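PDB 5HIW: cytochrome P450 CYP260B1, which is a bacterial heme-binding member of the cytochrome P450 family, holding protoporphyrin IX with its iron inside a mostly helical fold. Local coordinates for residues A[57-63]-A[278-284]. Residues are numbered along the deposited sequence; the frame is centred on the assembly and turned at random. Where two conformers were deposited one is given.
Sequences TFSTRTY and IVRFVER. With HEM (protoporphyrin IX containing Fe), chain B.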
loop_
_atom_site.group_PDB
_atom_site.type_symbol
_atom_site.label_atom_id
_atom_site.label_comp_id
_atom_site.label_asym_id
_atom_site.label_seq_id
_atom_site.Cartn_x
_atom_site.Cartn_y
_atom_site.Cartn_z
ATOM N N THR A 57 10.687 14.023 17.279
ATOM C CA THR A 57 9.850 13.674 18.422
ATOM C C THR A 57 9.090 12.366 18.145
ATOM O O THR A 57 8.934 11.544 19.025
ATOM C CB THR A 57 8.823 14.768 18.678
ATOM O OG1 THR A 57 9.480 16.036 18.784
ATOM C CG2 THR A 57 8.014 14.449 19.935
ATOM N N PHE A 58 8.614 12.188 16.902
ATOM C CA PHE A 58 7.786 11.024 16.574
ATOM C C PHE A 58 8.569 10.154 15.583
ATOM O O PHE A 58 8.599 10.445 14.400
ATOM C CB PHE A 58 6.441 11.512 16.022
ATOM C CG PHE A 58 5.693 12.463 16.953
ATOM C CD1 PHE A 58 5.012 11.992 18.089
ATOM C CD2 PHE A 58 5.616 13.804 16.666
ATOM C CE1 PHE A 58 4.284 12.882 18.904
ATOM C CE2 PHE A 58 4.908 14.704 17.498
ATOM C CZ PHE A 58 4.236 14.220 18.612
ATOM N N SER A 59 9.328 9.197 16.088
ATOM C CA SER A 59 10.200 8.419 15.215
ATOM C C SER A 59 9.556 7.168 14.637
ATOM O O SER A 59 8.418 6.791 14.958
ATOM C CB SER A 59 11.454 8.005 15.981
ATOM O OG SER A 59 11.113 7.077 16.960
ATOM N N THR A 60 10.341 6.426 13.888
ATOM C CA THR A 60 9.933 5.136 13.365
ATOM C C THR A 60 10.564 3.969 14.149
ATOM O O THR A 60 10.747 2.868 13.639
ATOM C CB THR A 60 10.200 5.066 11.845
ATOM O OG1 THR A 60 11.535 5.474 11.537
ATOM C CG2 THR A 60 9.196 5.919 11.085
ATOM N N ARG A 61 10.946 4.233 15.384
ATOM C CA ARG A 61 11.671 3.224 16.183
ATOM C C ARG A 61 10.929 1.891 16.265
ATOM O O ARG A 61 11.556 0.830 16.224
ATOM C CB ARG A 61 11.905 3.792 17.613
ATOM C CG ARG A 61 12.684 2.850 18.555
ATOM C CD ARG A 61 12.613 3.334 19.968
ATOM N NE ARG A 61 13.386 4.528 20.111
ATOM C CZ ARG A 61 14.697 4.539 20.380
ATOM N NH1 ARG A 61 15.385 3.410 20.511
ATOM N NH2 ARG A 61 15.320 5.689 20.495
ATOM N N THR A 62 9.591 1.947 16.286
ATOM C CA THR A 62 8.779 0.724 16.460
ATOM C C THR A 62 8.939 -0.218 15.307
ATOM O O THR A 62 8.811 -1.427 15.476
ATOM C CB THR A 62 7.275 0.978 16.656
ATOM O OG1 THR A 62 6.741 1.559 15.480
ATOM C CG2 THR A 62 6.984 1.867 17.828
ATOM N N TYR A 63 9.325 0.302 14.139
ATOM C CA TYR A 63 9.519 -0.541 12.955
ATOM C C TYR A 63 10.847 -1.266 12.996
ATOM O O TYR A 63 11.042 -2.166 12.213
ATOM C CB TYR A 63 9.624 0.265 11.653
ATOM C CG TYR A 63 8.383 0.750 10.929
ATOM C CD1 TYR A 63 7.596 -0.113 10.142
ATOM C CD2 TYR A 63 8.096 2.112 10.881
ATOM C CE1 TYR A 63 6.484 0.375 9.435
ATOM C CE2 TYR A 63 7.014 2.607 10.156
ATOM C CZ TYR A 63 6.205 1.748 9.440
ATOM O OH TYR A 63 5.157 2.297 8.718
ATOM N N ILE A 278 -0.578 4.242 10.249
ATOM C CA ILE A 278 0.808 3.968 10.479
ATOM C C ILE A 278 1.133 4.351 11.907
ATOM O O ILE A 278 0.372 5.116 12.574
ATOM C CB ILE A 278 1.750 4.726 9.528
ATOM C CG1 ILE A 278 1.373 6.169 9.490
ATOM C CG2 ILE A 278 1.758 4.081 8.161
ATOM C CD1 ILE A 278 2.168 6.985 8.505
ATOM N N VAL A 279 2.285 3.869 12.355
ATOM C CA VAL A 279 2.624 3.959 13.720
ATOM C C VAL A 279 3.915 4.808 13.912
ATOM O O VAL A 279 4.799 4.798 13.053
ATOM C CB VAL A 279 2.868 2.541 14.258
ATOM C CG1 VAL A 279 3.372 2.646 15.667
ATOM C CG2 VAL A 279 1.567 1.705 14.147
ATOM N N ARG A 280 3.945 5.588 14.997
ATOM C CA ARG A 280 5.140 6.349 15.475
ATOM C C ARG A 280 5.440 6.077 16.962
ATOM O O ARG A 280 4.553 5.605 17.707
ATOM C CB ARG A 280 4.903 7.829 15.243
ATOM C CG ARG A 280 4.737 8.242 13.754
ATOM C CD ARG A 280 6.101 8.152 13.074
ATOM N NE ARG A 280 6.203 8.581 11.693
ATOM C CZ ARG A 280 5.994 7.810 10.609
ATOM N NH1 ARG A 280 6.155 8.315 9.408
ATOM N NH2 ARG A 280 5.550 6.570 10.747
ATOM N N PHE A 281 6.681 6.358 17.337
ATOM C CA PHE A 281 7.258 6.135 18.680
ATOM C C PHE A 281 7.522 7.506 19.265
ATOM O O PHE A 281 8.124 8.355 18.613
ATOM C CB PHE A 281 8.527 5.329 18.619
ATOM C CG PHE A 281 9.146 5.108 20.000
ATOM C CD1 PHE A 281 9.990 6.081 20.556
ATOM C CD2 PHE A 281 8.769 4.018 20.782
ATOM C CE1 PHE A 281 10.511 5.942 21.839
ATOM C CE2 PHE A 281 9.322 3.848 22.065
ATOM C CZ PHE A 281 10.169 4.819 22.592
ATOM N N VAL A 282 6.993 7.764 20.483
ATOM C CA VAL A 282 7.089 9.119 21.054
ATOM C C VAL A 282 8.394 9.194 21.837
ATOM O O VAL A 282 8.518 8.548 22.866
ATOM C CB VAL A 282 5.901 9.420 21.945
ATOM C CG1 VAL A 282 5.986 10.792 22.478
ATOM C CG2 VAL A 282 4.624 9.284 21.156
ATOM N N GLU A 283 9.367 9.915 21.285
ATOM C CA GLU A 283 10.740 9.907 21.781
ATOM C C GLU A 283 10.872 10.812 23.022
ATOM O O GLU A 283 11.675 10.562 23.873
ATOM C CB GLU A 283 11.695 10.364 20.664
ATOM C CG GLU A 283 11.880 9.368 19.502
ATOM C CD GLU A 283 12.675 8.136 19.852
ATOM O OE1 GLU A 283 13.276 8.192 20.933
ATOM O OE2 GLU A 283 12.744 7.110 19.074
ATOM N N ARG A 284 10.073 11.846 23.083
ATOM C CA ARG A 284 10.024 12.754 24.237
ATOM C C ARG A 284 8.578 13.179 24.489
ATOM O O ARG A 284 7.793 13.340 23.563
ATOM C CB ARG A 284 10.928 13.982 24.027
ATOM C CG ARG A 284 10.240 15.225 23.454
ATOM C CD ARG A 284 11.266 16.268 23.062
ATOM N NE ARG A 284 10.743 17.180 22.064
ATOM C CZ ARG A 284 11.444 18.154 21.500
ATOM N NH1 ARG A 284 12.728 18.333 21.821
ATOM N NH2 ARG A 284 10.865 18.942 20.607
HETATM C CHA HEM B . 6.388 3.988 2.836
HETATM C CHB HEM B . 1.746 3.193 1.628
HETATM C CHC HEM B . 3.166 0.984 -2.388
HETATM C CHD HEM B . 7.634 0.953 -0.660
HETATM C C1A HEM B . 5.023 4.036 2.836
HETATM C C2A HEM B . 4.210 4.687 3.803
HETATM C C3A HEM B . 2.901 4.498 3.444
HETATM C C4A HEM B . 2.904 3.621 2.311
HETATM C CMA HEM B . 1.667 5.011 4.213
HETATM C CAA HEM B . 4.704 5.574 4.940
HETATM C CBA HEM B . 5.165 4.700 6.119
HETATM C CGA HEM B . 5.415 5.494 7.354
HETATM O O1A HEM B . 5.527 6.762 7.285
HETATM O O2A HEM B . 5.319 4.932 8.474
HETATM C C1B HEM B . 1.720 2.494 0.483
HETATM C C2B HEM B . 0.500 2.230 -0.229
HETATM C C3B HEM B . 0.922 1.610 -1.389
HETATM C C4B HEM B . 2.380 1.473 -1.350
HETATM C CMB HEM B . -0.967 2.485 0.159
HETATM C CAB HEM B . -0.027 1.128 -2.364
HETATM C CBB HEM B . 0.128 0.288 -3.332
HETATM C C1C HEM B . 4.541 0.780 -2.277
HETATM C C2C HEM B . 5.305 0.159 -3.317
HETATM C C3C HEM B . 6.574 0.148 -2.808
HETATM C C4C HEM B . 6.565 0.697 -1.491
HETATM C CMC HEM B . 4.654 -0.307 -4.598
HETATM C CAC HEM B . 7.803 -0.354 -3.453
HETATM C CBC HEM B . 7.930 -0.337 -4.772
HETATM C C1D HEM B . 7.607 1.804 0.439
HETATM C C2D HEM B . 8.871 2.095 1.166
HETATM C C3D HEM B . 8.536 2.929 2.142
HETATM C C4D HEM B . 7.092 3.166 1.984
HETATM C CMD HEM B . 10.244 1.497 0.926
HETATM C CAD HEM B . 9.459 3.620 3.160
HETATM C CBD HEM B . 9.854 4.970 2.593
HETATM C CGD HEM B . 10.811 5.745 3.508
HETATM O O1D HEM B . 10.904 5.507 4.751
HETATM O O2D HEM B . 11.542 6.680 3.036
HETATM N NA HEM B . 4.174 3.400 1.905
HETATM N NB HEM B . 2.784 2.148 -0.278
HETATM N NC HEM B . 5.279 1.149 -1.241
HETATM N ND HEM B . 6.553 2.458 0.985
HETATM FE FE HEM B . 4.722 2.336 0.349
HETATM O O HOH W 1 6.627 11.462 12.507
HETATM O O HOH W 2 7.207 3.377 13.521
HETATM O O HOH W 3 4.488 0.438 1.619
#
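S59 and F281 form the hydrogen-bonded pair that joins strand 58-59 antiparallel to strand 277-282. S59 N donates to F281 O, and F281 N donates to S59 O at 3.0 Å. Two residues along, past the non-hydrogen-bonded pair F58 and V282, E283 N reaches T57 O at 2.8 Å in a nearly straight bond (174°). Strand 58-59 is the outermost strand on this side of the mixed sheet of the P450 fold, next to 277-282.

The E283 carboxylate is gripped from two directions. S59 OG donates to the anti lone pair of E283 OE2 at 2.7 Å. R61 meets the carboxylate side-on: its NE bonds the same OE2 at 2.9 Å on the syn side, and its NH2 bonds the syn lone pair of OE1. S59 OG also accepts R61 N, which makes an ST turn. R61 runs extended through chi1 and chi2, which lays its CD over the centre of the F281 ring, 3.6 Å from the centroid, as a CH-pi contact. The bend at chi3 (-70°) then turns NE toward E283.

Nearer the heme, R280 spends every nitrogen of its guanidinium. Its NH1 bonds O1A of a heme propionate at 2.7 Å, and NH2 bonds O2A of that group, both at 173°. NH2 also donates to V279 O, from above the carbonyl plane. NE gives its hydrogen to a water that donates to F58 O. T60 CG2 lies over one face of the guanidinium, while T60 OG1 bonds V73 O. Y63 OH donates to heme O2A at 2.7 Å. A second water links T62 OG1 to V279 O.

The positive charge of R280 and the Y63 hydroxyl would together stabilise an ionised propionate, tying the heme to the sheet through R280 and to the turn after strand 58-59 through Y63.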